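Local coordinates for C2 domain protein (Scophthalmus maximus, PDB 3W56) that binds calcium ions through the loops at one end of its C2 domain, probably as a lipid-binding module, and may take part in forming wide membrane pores, at residues L29-L34 against N64-W69; I41-V46 against T58-N64; L84-V88 against L123-Y127; L98-C102 against C115-E119. One frame throughout, in Å; residues are numbered along the deposited sequence.

Interaction 1 (L29-L34 against N64-W69); sequences LRVRGL and NANPWW
Val31 meets the Trp69 indole at its edge: CG2 lies in the ring plane, 3.7 Å from CZ3, and the two side chains slant past each other. Leu29 reaches the same edge, its CB packing against CE3. One face of the indole is taken by Pro67 from its own segment, whose CB sits above the plane toward the rim. CG anti to the carbonyl carbon (chi1 -65°) brings the indole edge-on to Val31 and Leu29. Were Trp69 cut back to an alanine, Val31 CG2 and Leu29 CB would probably lose the ring edge they pack against, and Pro67 CB the face it covers. Further along, Leu34 crosses Pro67 at about a right angle, its CD2 3.6 Å from the proline CD.

Hydrogen bonds, mostly between backbones, hold the two segments. Trp69 N donates to Leu29 O (3.1 Å), and Val31 N to Pro67 O (2.9 Å). Just past the strand, Leu34 N donates to Ala65 O (2.8 Å). Asn66 OD1 receives Gly33 N (2.9 Å) from above its amide plane. Asn64 OD1 accepts from Asn66 N, closing an Asx turn. A water joins Leu29 N to Trp69 O. The whole is a connecting loop laid along an edge of strand 22-32 in a C2 beta-sandwich, close to the calcium-binding end.

Interaction 2 (I41-V46 against T58-N64); sequences ITDGYV and TSVNHNN
Asp43 OD1 takes the backbone N of Asn63 at 2.8 Å, met nearly along the carboxylate C-O axis. This bond belongs to the calcium-binding end of the C2 domain: Asp43, Ile41 and Asn63 all bind calcium in this protein, though the ion is absent from this model. Asp43 CG lies anti to the carbonyl carbon (chi1 -60°), which swings the carboxylate over to the loop. There OD1 also lies near the ring plane of His62, at its edge, 3.6 Å from CD2, with the carboxylate and imidazole planes 59° apart. Val60 CG1 covers one face of that imidazole and touches Asp43 CB as well. Asp43 is also held outside this contact: its backbone N bonds to Asp90 OD1, from another calcium ligand.

Ile41 lies obliquely across Asn63, whose OD1 approaches the isoleucine CD1. Beside them Asn64 N makes a nearly straight bond (170°) to Thr42 O. Gly44 and Asn61 form a single antiparallel hydrogen-bonded pair: Asn61 N gives a sound bond to Gly44 O (2.8 Å), while the return bond is weak. A water accepts from Gly44 N and lies within hydrogen-bonding distance of Asn61 O and Asn64 O. Tyr45 sends its hydroxyl away to Asp96, leaving its CB beside Thr58. At this far end Thr58 OG1 works both ways, donating its proton to Ser59 O and accepting from Val46 N at 2.9 Å.

Interaction 3 (L84-V88 against L123-Y127); sequences LRLEV and LHYMY
Leu86 CD1 stands over the centre of the Tyr125 ring, 3.5 Å from the centroid and only 6° off the ring normal, a clean CH-pi contact. The same methyl touches Leu123 CD2 at 3.8 Å, so it is shared between an aromatic face and a branched aliphatic. Leu123 CD2 in turn meets Val88 CG2 (3.7 Å), the two side chains passing obliquely. On the other flank Leu84 comes from the opposite direction, its CD2 3.7 Å from Tyr125 CE1, and it reaches Tyr127 CD2 more loosely.

These side chains fill the core of the C2 beta-sandwich, where strands 84-88 and 123-127 belong to different sheets, their axes 9.8 Å apart and 145° from parallel. The tyrosine ring is set by a chi1 of 63°, which places CG between the backbone N and the carbonyl carbon and turns a face to Leu86. Its hydroxyl is anchored by Arg104 NE. A leucine at Tyr125 would probably forfeit the flat face under Leu86 CD1 and leave Arg104 without its hydroxyl partner. On the side of strand 84-88 turned away from Tyr125, Arg85 grips Glu87 OE2 side-on with NE and NH2, and Glu87 OE1 takes His89 NE2.

Interaction 4 (L98-C102 against C115-E119); sequences LLGVC and CYLKE
A disulfide joins one edge strand from each sheet of the C2 sandwich here. Cys102 is modelled in two conformers; in one of them Cys102 SG and Cys115 SG are bonded at 2.0 Å, with a chi3 of 74°. The sulfurs come from unlike torsions. In that conformer of Cys102, SG is anti to the carbonyl carbon (chi1 -61°), whereas Cys115 carries its SG opposite the backbone N (chi1 166°), and both CB atoms point across the gap. Cys115 also packs on Leu123 and Tyr125 of the neighbouring strand.

Strands 97-105 and 109-116, each at an edge of its own sheet, are thus tied covalently along one side of the sandwich. Within 98-102 a classic beta bulge sets Leu99 and Gly100 both opposite Val88. The absence of a CB on Gly100 lets Leu117 approach, its CD2 3.7 Å from the glycine CA. Leu117 also brings its CB to 3.6 Å from Leu99 O. The same carbonyl receives a weak bond from Glu119 N at 3.4 Å, while the glutamate chain bends at chi2 and its carboxylate turns away.

Two waters bridge the backbones between these points. One donates to Val101 O (2.9 Å) and Tyr116 O; the other accepts from Lys118 N (3.1 Å) and, weakly, from Val101 N.

Interaction 3 lies in the centre of the sandwich, its midpoint about 3 Å from the centre of the chain, and interaction 4 is nested within the loop it closes: probable backbone hydrogen bonds Val88 O-Leu99 N and Leu123 O-Cys115 N, both 2.6 Å, join them. Interactions 1 and 2 share Asn64, their centres about 8 Å apart, with Trp69 NE1 weakly bonded to Ser59 O. Leu34 of interaction 1 packs on Thr42 of interaction 2 and on interaction 4, its CD1 3.7 Å from Leu99 CD1. Interaction 2 holds calcium ligands itself, and Leu99 lies about 4 Å, side chain to side chain, from Asp90 and Asp97, which bind calcium in this protein, though none is bound in this model.

Interaction 1 (L29-L34 against N64-W69)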
# COMPACT_ATOMS: atom_id res chain seq x y z
N LEU A 29 0.37 7.03 1.47
CA LEU A 29 0.85 6.25 0.36
C LEU A 29 1.31 7.11 -0.82
O LEU A 29 0.62 8.00 -1.32
CB LEU A 29 -0.24 5.27 -0.09
CG LEU A 29 -0.73 4.33 0.96
CD1 LEU A 29 -2.11 3.80 0.36
CD2 LEU A 29 0.24 3.25 1.01
N ARG A 30 2.53 6.86 -1.27
CA ARG A 30 2.94 7.54 -2.50
C ARG A 30 4.03 6.68 -3.12
O ARG A 30 4.74 5.95 -2.41
CB ARG A 30 3.48 8.93 -2.18
CG ARG A 30 4.65 8.85 -1.23
CD ARG A 30 4.53 9.91 -0.25
NE ARG A 30 5.75 9.99 0.53
CZ ARG A 30 5.93 9.51 1.75
NH1 ARG A 30 5.04 8.76 2.46
NH2 ARG A 30 7.13 9.73 2.30
N VAL A 31 4.15 6.78 -4.43
CA VAL A 31 5.23 6.02 -5.08
C VAL A 31 6.04 6.96 -5.88
O VAL A 31 5.55 7.87 -6.51
CB VAL A 31 4.67 5.02 -6.07
CG1 VAL A 31 5.80 4.34 -6.85
CG2 VAL A 31 3.85 3.92 -5.34
N ARG A 32 7.33 6.64 -5.93
CA ARG A 32 8.11 7.39 -6.85
C ARG A 32 8.71 6.36 -7.78
O ARG A 32 9.16 5.30 -7.33
CB ARG A 32 9.18 8.12 -6.11
CG ARG A 32 10.18 7.22 -5.54
CD ARG A 32 11.54 7.75 -6.06
NE ARG A 32 12.05 8.82 -5.22
CZ ARG A 32 12.33 8.67 -3.92
NH1 ARG A 32 12.83 9.69 -3.22
NH2 ARG A 32 12.11 7.50 -3.32
N GLY A 33 8.61 6.65 -9.07
CA GLY A 33 9.44 5.96 -10.06
C GLY A 33 8.75 4.75 -10.69
O GLY A 33 9.43 3.79 -11.10
N LEU A 34 7.42 4.81 -10.77
CA LEU A 34 6.61 3.74 -11.39
C LEU A 34 6.98 3.59 -12.88
O LEU A 34 7.37 4.59 -13.52
CB LEU A 34 5.12 4.11 -11.22
CG LEU A 34 4.10 3.19 -10.53
CD1 LEU A 34 4.73 2.15 -9.60
CD2 LEU A 34 3.08 4.02 -9.78
N ASN A 64 0.46 8.25 -14.27
CA ASN A 64 1.27 8.92 -13.26
C ASN A 64 2.39 8.02 -12.73
O ASN A 64 2.13 6.99 -12.07
CB ASN A 64 0.36 9.39 -12.13
CG ASN A 64 1.04 10.41 -11.23
OD1 ASN A 64 2.23 10.57 -11.31
ND2 ASN A 64 0.27 11.05 -10.37
N ALA A 65 3.64 8.38 -13.00
CA ALA A 65 4.77 7.60 -12.53
C ALA A 65 5.10 7.90 -11.07
O ALA A 65 5.90 7.16 -10.45
CB ALA A 65 6.00 7.90 -13.39
N ASN A 66 4.53 8.97 -10.53
CA ASN A 66 4.82 9.34 -9.15
C ASN A 66 3.54 9.77 -8.44
O ASN A 66 3.40 10.92 -7.99
CB ASN A 66 5.81 10.50 -9.09
CG ASN A 66 7.09 10.21 -9.85
OD1 ASN A 66 8.00 9.51 -9.34
ND2 ASN A 66 7.18 10.72 -11.09
N PRO A 67 2.63 8.83 -8.30
CA PRO A 67 1.33 9.15 -7.71
C PRO A 67 1.45 9.32 -6.18
O PRO A 67 2.29 8.74 -5.50
CB PRO A 67 0.50 7.89 -8.03
CG PRO A 67 1.50 6.79 -8.12
CD PRO A 67 2.70 7.41 -8.73
N TRP A 68 0.54 10.10 -5.59
CA TRP A 68 0.26 9.88 -4.16
C TRP A 68 -1.23 9.71 -4.08
O TRP A 68 -1.91 10.19 -4.96
CB TRP A 68 0.75 11.06 -3.28
CG TRP A 68 0.05 12.40 -3.50
CD1 TRP A 68 0.32 13.36 -4.47
CD2 TRP A 68 -1.07 12.92 -2.72
NE1 TRP A 68 -0.55 14.44 -4.31
CE2 TRP A 68 -1.38 14.20 -3.25
CE3 TRP A 68 -1.77 12.45 -1.62
CZ2 TRP A 68 -2.39 14.99 -2.72
CZ3 TRP A 68 -2.80 13.21 -1.10
CH2 TRP A 68 -3.08 14.51 -1.63
N TRP A 69 -1.68 8.94 -3.10
CA TRP A 69 -3.13 8.72 -2.89
C TRP A 69 -3.60 9.39 -1.63
O TRP A 69 -2.92 9.45 -0.55
CB TRP A 69 -3.41 7.22 -2.80
CG TRP A 69 -3.11 6.49 -4.09
CD1 TRP A 69 -3.98 6.29 -5.13
CD2 TRP A 69 -1.86 5.92 -4.49
NE1 TRP A 69 -3.36 5.59 -6.13
CE2 TRP A 69 -2.06 5.33 -5.79
CE3 TRP A 69 -0.61 5.82 -3.89
CZ2 TRP A 69 -1.05 4.68 -6.48
CZ3 TRP A 69 0.39 5.09 -4.57
CH2 TRP A 69 0.15 4.54 -5.85
O HOH W 1 -2.57 7.61 1.33

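Interaction 2 (I41-V46 against T58-N64)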
# COMPACT_ATOMS: atom_id res chain seq x y z
N ILE A 41 2.29 4.99 -19.50
CA ILE A 41 2.72 5.31 -18.13
C ILE A 41 1.84 4.56 -17.10
O ILE A 41 0.66 4.35 -17.33
CB ILE A 41 2.75 6.85 -17.87
CG1 ILE A 41 3.46 7.57 -19.03
CG2 ILE A 41 3.41 7.14 -16.53
CD1 ILE A 41 3.54 9.10 -18.90
N THR A 42 2.43 4.15 -15.98
CA THR A 42 1.73 3.32 -15.00
C THR A 42 0.35 3.90 -14.53
O THR A 42 0.24 5.08 -14.25
CB THR A 42 2.65 2.98 -13.80
OG1 THR A 42 3.69 2.07 -14.19
CG2 THR A 42 1.83 2.29 -12.71
N ASP A 43 -0.70 3.08 -14.46
CA ASP A 43 -1.97 3.47 -13.84
C ASP A 43 -2.11 2.83 -12.46
O ASP A 43 -2.80 1.81 -12.31
CB ASP A 43 -3.19 3.11 -14.72
CG ASP A 43 -3.14 3.77 -16.07
OD1 ASP A 43 -3.15 5.02 -16.11
OD2 ASP A 43 -3.04 3.04 -17.09
N GLY A 44 -1.42 3.41 -11.47
CA GLY A 44 -1.20 2.71 -10.22
C GLY A 44 -2.34 2.74 -9.24
O GLY A 44 -3.14 3.67 -9.15
N TYR A 45 -2.38 1.68 -8.45
CA TYR A 45 -3.20 1.61 -7.29
C TYR A 45 -2.56 0.65 -6.32
O TYR A 45 -1.67 -0.16 -6.67
CB TYR A 45 -4.70 1.23 -7.62
CG TYR A 45 -4.94 -0.21 -8.09
CD1 TYR A 45 -5.47 -1.14 -7.23
CD2 TYR A 45 -4.64 -0.57 -9.38
CE1 TYR A 45 -5.68 -2.48 -7.64
CE2 TYR A 45 -4.88 -1.86 -9.83
CZ TYR A 45 -5.38 -2.80 -8.95
OH TYR A 45 -5.64 -4.11 -9.35
N VAL A 46 -3.01 0.73 -5.07
CA VAL A 46 -2.47 -0.08 -3.97
C VAL A 46 -3.51 -0.94 -3.28
O VAL A 46 -4.61 -0.48 -2.93
CB VAL A 46 -1.81 0.86 -2.91
CG1 VAL A 46 -1.07 0.06 -1.87
CG2 VAL A 46 -0.87 1.84 -3.64
N THR A 58 -6.70 1.51 -2.96
CA THR A 58 -6.89 2.84 -3.50
C THR A 58 -7.59 2.89 -4.85
O THR A 58 -7.59 1.94 -5.62
CB THR A 58 -5.55 3.57 -3.71
OG1 THR A 58 -4.77 2.98 -4.78
CG2 THR A 58 -4.71 3.54 -2.42
N SER A 59 -8.06 4.10 -5.17
CA SER A 59 -8.37 4.47 -6.53
C SER A 59 -7.13 4.42 -7.44
O SER A 59 -5.97 4.36 -6.99
CB SER A 59 -9.07 5.86 -6.57
OG SER A 59 -8.15 6.92 -6.21
N VAL A 60 -7.37 4.32 -8.73
CA VAL A 60 -6.35 4.34 -9.74
C VAL A 60 -5.90 5.77 -10.00
O VAL A 60 -6.71 6.71 -10.20
CB VAL A 60 -6.81 3.68 -11.05
CG1 VAL A 60 -5.69 3.77 -12.07
CG2 VAL A 60 -7.23 2.26 -10.76
N ASN A 61 -4.60 5.95 -9.85
CA ASN A 61 -3.99 7.23 -10.18
C ASN A 61 -3.41 7.13 -11.59
O ASN A 61 -2.29 6.63 -11.83
CB ASN A 61 -3.01 7.66 -9.07
CG ASN A 61 -2.60 9.14 -9.15
OD1 ASN A 61 -2.29 9.66 -10.23
ND2 ASN A 61 -2.47 9.79 -8.00
N HIS A 62 -4.23 7.59 -12.53
CA HIS A 62 -3.98 7.39 -13.96
C HIS A 62 -2.80 8.13 -14.55
O HIS A 62 -2.56 9.31 -14.21
CB HIS A 62 -5.23 7.77 -14.74
CG HIS A 62 -6.37 6.81 -14.58
ND1 HIS A 62 -7.46 7.06 -13.77
CD2 HIS A 62 -6.55 5.55 -15.06
CE1 HIS A 62 -8.29 6.03 -13.82
NE2 HIS A 62 -7.75 5.10 -14.58
N ASN A 63 -2.04 7.45 -15.42
CA ASN A 63 -0.99 8.12 -16.20
C ASN A 63 -0.06 8.90 -15.30
O ASN A 63 0.19 10.09 -15.52
CB ASN A 63 -1.65 9.05 -17.23
CG ASN A 63 -0.64 9.72 -18.15
OD1 ASN A 63 0.24 9.06 -18.70
ND2 ASN A 63 -0.76 11.06 -18.32
N ASN A 64 0.46 8.25 -14.27
CA ASN A 64 1.27 8.92 -13.26
C ASN A 64 2.39 8.02 -12.73
O ASN A 64 2.13 6.99 -12.07
CB ASN A 64 0.36 9.39 -12.13
CG ASN A 64 1.04 10.41 -11.23
OD1 ASN A 64 2.23 10.57 -11.31
ND2 ASN A 64 0.27 11.05 -10.37
O HOH W 2 -0.06 5.80 -10.84

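Interaction 3 (L84-V88 against L123-Y127)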
# COMPACT_ATOMS: atom_id res chain seq x y z
N LEU A 84 0.98 -6.72 7.72
CA LEU A 84 0.52 -5.67 6.79
C LEU A 84 1.13 -6.02 5.44
O LEU A 84 2.34 -6.17 5.30
CB LEU A 84 0.94 -4.23 7.27
CG LEU A 84 0.75 -3.11 6.23
CD1 LEU A 84 -0.74 -2.77 6.04
CD2 LEU A 84 1.53 -1.85 6.65
N ARG A 85 0.28 -6.26 4.46
CA ARG A 85 0.72 -6.54 3.11
C ARG A 85 0.16 -5.49 2.11
O ARG A 85 -1.08 -5.19 2.03
CB ARG A 85 0.27 -7.98 2.74
CG ARG A 85 0.41 -8.31 1.30
CD ARG A 85 -0.35 -9.60 1.00
NE ARG A 85 -0.22 -10.00 -0.40
CZ ARG A 85 0.73 -10.81 -0.86
NH1 ARG A 85 1.65 -11.29 -0.02
NH2 ARG A 85 0.77 -11.16 -2.15
N LEU A 86 1.07 -4.97 1.32
CA LEU A 86 0.77 -3.90 0.38
C LEU A 86 1.13 -4.41 -0.98
O LEU A 86 2.21 -4.90 -1.22
CB LEU A 86 1.55 -2.62 0.72
CG LEU A 86 1.28 -2.03 2.08
CD1 LEU A 86 2.02 -0.66 2.29
CD2 LEU A 86 -0.17 -1.78 2.37
N GLU A 87 0.19 -4.32 -1.89
CA GLU A 87 0.53 -4.63 -3.24
C GLU A 87 0.29 -3.40 -4.10
O GLU A 87 -0.79 -2.78 -4.02
CB GLU A 87 -0.28 -5.82 -3.75
CG GLU A 87 -0.22 -7.03 -2.86
CD GLU A 87 -1.19 -8.09 -3.30
OE1 GLU A 87 -1.86 -7.87 -4.33
OE2 GLU A 87 -1.30 -9.12 -2.58
N VAL A 88 1.26 -3.11 -4.95
CA VAL A 88 1.13 -2.05 -5.94
C VAL A 88 0.81 -2.69 -7.29
O VAL A 88 1.56 -3.56 -7.78
CB VAL A 88 2.38 -1.19 -6.01
CG1 VAL A 88 2.26 -0.19 -7.15
CG2 VAL A 88 2.61 -0.48 -4.64
N LEU A 123 7.43 2.44 -3.06
CA LEU A 123 6.17 2.88 -2.42
C LEU A 123 6.60 3.30 -1.01
O LEU A 123 7.25 2.52 -0.25
CB LEU A 123 5.25 1.67 -2.26
CG LEU A 123 4.00 1.90 -1.39
CD1 LEU A 123 2.91 2.89 -1.97
CD2 LEU A 123 3.31 0.50 -1.11
N HIS A 124 6.21 4.51 -0.59
CA HIS A 124 6.45 4.98 0.76
C HIS A 124 5.12 5.06 1.47
O HIS A 124 4.12 5.31 0.82
CB HIS A 124 7.05 6.41 0.74
CG HIS A 124 8.28 6.54 -0.11
ND1 HIS A 124 9.50 6.09 0.34
CD2 HIS A 124 8.49 7.07 -1.34
CE1 HIS A 124 10.42 6.31 -0.60
NE2 HIS A 124 9.84 6.91 -1.62
N TYR A 125 5.11 4.75 2.73
CA TYR A 125 3.83 4.73 3.47
C TYR A 125 4.12 4.90 4.93
O TYR A 125 5.25 4.76 5.43
CB TYR A 125 3.10 3.42 3.19
CG TYR A 125 3.84 2.18 3.68
CD1 TYR A 125 3.48 1.60 4.94
CD2 TYR A 125 4.83 1.57 2.92
CE1 TYR A 125 4.08 0.45 5.39
CE2 TYR A 125 5.47 0.37 3.38
CZ TYR A 125 5.08 -0.17 4.63
OH TYR A 125 5.65 -1.34 5.13
N MET A 126 3.06 5.19 5.67
CA MET A 126 3.16 5.34 7.09
C MET A 126 2.07 4.45 7.65
O MET A 126 1.04 4.20 7.01
CB MET A 126 2.92 6.78 7.55
CG MET A 126 4.12 7.60 7.21
SD MET A 126 3.93 9.23 7.92
CE MET A 126 3.88 8.87 9.69
N TYR A 127 2.32 3.99 8.85
CA TYR A 127 1.17 3.43 9.59
C TYR A 127 1.28 3.73 11.03
O TYR A 127 2.36 3.95 11.59
CB TYR A 127 1.01 1.91 9.34
CG TYR A 127 1.98 1.07 10.13
CD1 TYR A 127 1.67 0.64 11.43
CD2 TYR A 127 3.21 0.71 9.59
CE1 TYR A 127 2.60 -0.15 12.16
CE2 TYR A 127 4.12 -0.06 10.29
CZ TYR A 127 3.80 -0.48 11.58
OH TYR A 127 4.76 -1.23 12.24

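Interaction 4 (L98-C102 against C115-E119)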
# COMPACT_ATOMS: atom_id res chain seq x y z
N LEU A 98 0.87 -6.94 -11.35
CA LEU A 98 1.42 -6.76 -10.00
C LEU A 98 2.80 -6.10 -10.10
O LEU A 98 3.70 -6.63 -10.79
CB LEU A 98 1.46 -8.09 -9.25
CG LEU A 98 2.28 -8.17 -7.96
CD1 LEU A 98 1.69 -7.19 -6.93
CD2 LEU A 98 2.32 -9.58 -7.43
N LEU A 99 3.00 -4.96 -9.44
CA LEU A 99 4.27 -4.25 -9.60
C LEU A 99 5.23 -4.53 -8.46
O LEU A 99 6.47 -4.49 -8.61
CB LEU A 99 4.01 -2.74 -9.71
CG LEU A 99 3.20 -2.37 -10.95
CD1 LEU A 99 3.11 -0.82 -11.10
CD2 LEU A 99 3.81 -3.03 -12.19
N GLY A 100 4.67 -4.89 -7.30
CA GLY A 100 5.54 -5.22 -6.19
C GLY A 100 4.72 -5.55 -4.99
O GLY A 100 3.54 -5.16 -4.91
N VAL A 101 5.29 -6.35 -4.11
CA VAL A 101 4.59 -6.70 -2.86
C VAL A 101 5.47 -6.39 -1.64
O VAL A 101 6.69 -6.66 -1.64
CB VAL A 101 4.17 -8.17 -2.85
CG1 VAL A 101 3.76 -8.65 -1.44
CG2 VAL A 101 3.02 -8.36 -3.79
N CYS A 102 4.88 -5.82 -0.60
CA CYS A 102 5.61 -5.76 0.66
C CYS A 102 4.82 -6.24 1.84
O CYS A 102 3.57 -6.04 1.95
CB CYS A 102 6.24 -4.41 0.91
SG CYS A 102 7.39 -4.11 -0.41
N CYS A 115 8.80 0.57 0.53
CA CYS A 115 8.57 -0.72 -0.08
C CYS A 115 9.13 -0.74 -1.53
O CYS A 115 8.68 0.00 -2.43
CB CYS A 115 7.08 -1.02 -0.01
SG CYS A 115 6.70 -2.35 -1.05
N TYR A 116 10.14 -1.57 -1.82
CA TYR A 116 10.70 -1.52 -3.13
C TYR A 116 9.95 -2.41 -4.10
O TYR A 116 9.65 -3.59 -3.81
CB TYR A 116 12.20 -1.96 -3.02
CG TYR A 116 12.91 -1.15 -1.95
CD1 TYR A 116 13.33 0.16 -2.20
CD2 TYR A 116 13.09 -1.65 -0.63
CE1 TYR A 116 13.89 0.96 -1.21
CE2 TYR A 116 13.66 -0.83 0.40
CZ TYR A 116 14.07 0.45 0.07
OH TYR A 116 14.64 1.31 0.93
N LEU A 117 9.63 -1.84 -5.23
CA LEU A 117 8.84 -2.57 -6.21
C LEU A 117 9.83 -3.27 -7.14
O LEU A 117 10.81 -2.66 -7.57
CB LEU A 117 7.91 -1.60 -6.93
CG LEU A 117 7.03 -0.79 -5.94
CD1 LEU A 117 6.19 0.26 -6.69
CD2 LEU A 117 6.13 -1.75 -5.01
N LYS A 118 9.63 -4.57 -7.35
CA LYS A 118 10.59 -5.33 -8.16
C LYS A 118 10.70 -4.67 -9.52
O LYS A 118 11.77 -4.65 -10.13
CB LYS A 118 10.22 -6.83 -8.30
CG LYS A 118 10.95 -7.56 -9.46
CD LYS A 118 12.46 -7.82 -9.17
CE LYS A 118 13.30 -7.71 -10.45
NZ LYS A 118 14.70 -8.39 -10.33
N GLU A 119 9.58 -4.17 -10.02
CA GLU A 119 9.52 -3.79 -11.42
C GLU A 119 10.09 -2.40 -11.53
O GLU A 119 10.13 -1.80 -12.61
CB GLU A 119 8.08 -3.93 -12.01
CG GLU A 119 7.58 -5.40 -12.26
CD GLU A 119 8.60 -6.31 -13.00
OE1 GLU A 119 9.14 -5.90 -14.06
OE2 GLU A 119 8.85 -7.46 -12.54
O HOH W 3 9.48 -5.77 -1.67
O HOH W 4 8.46 -6.60 -5.33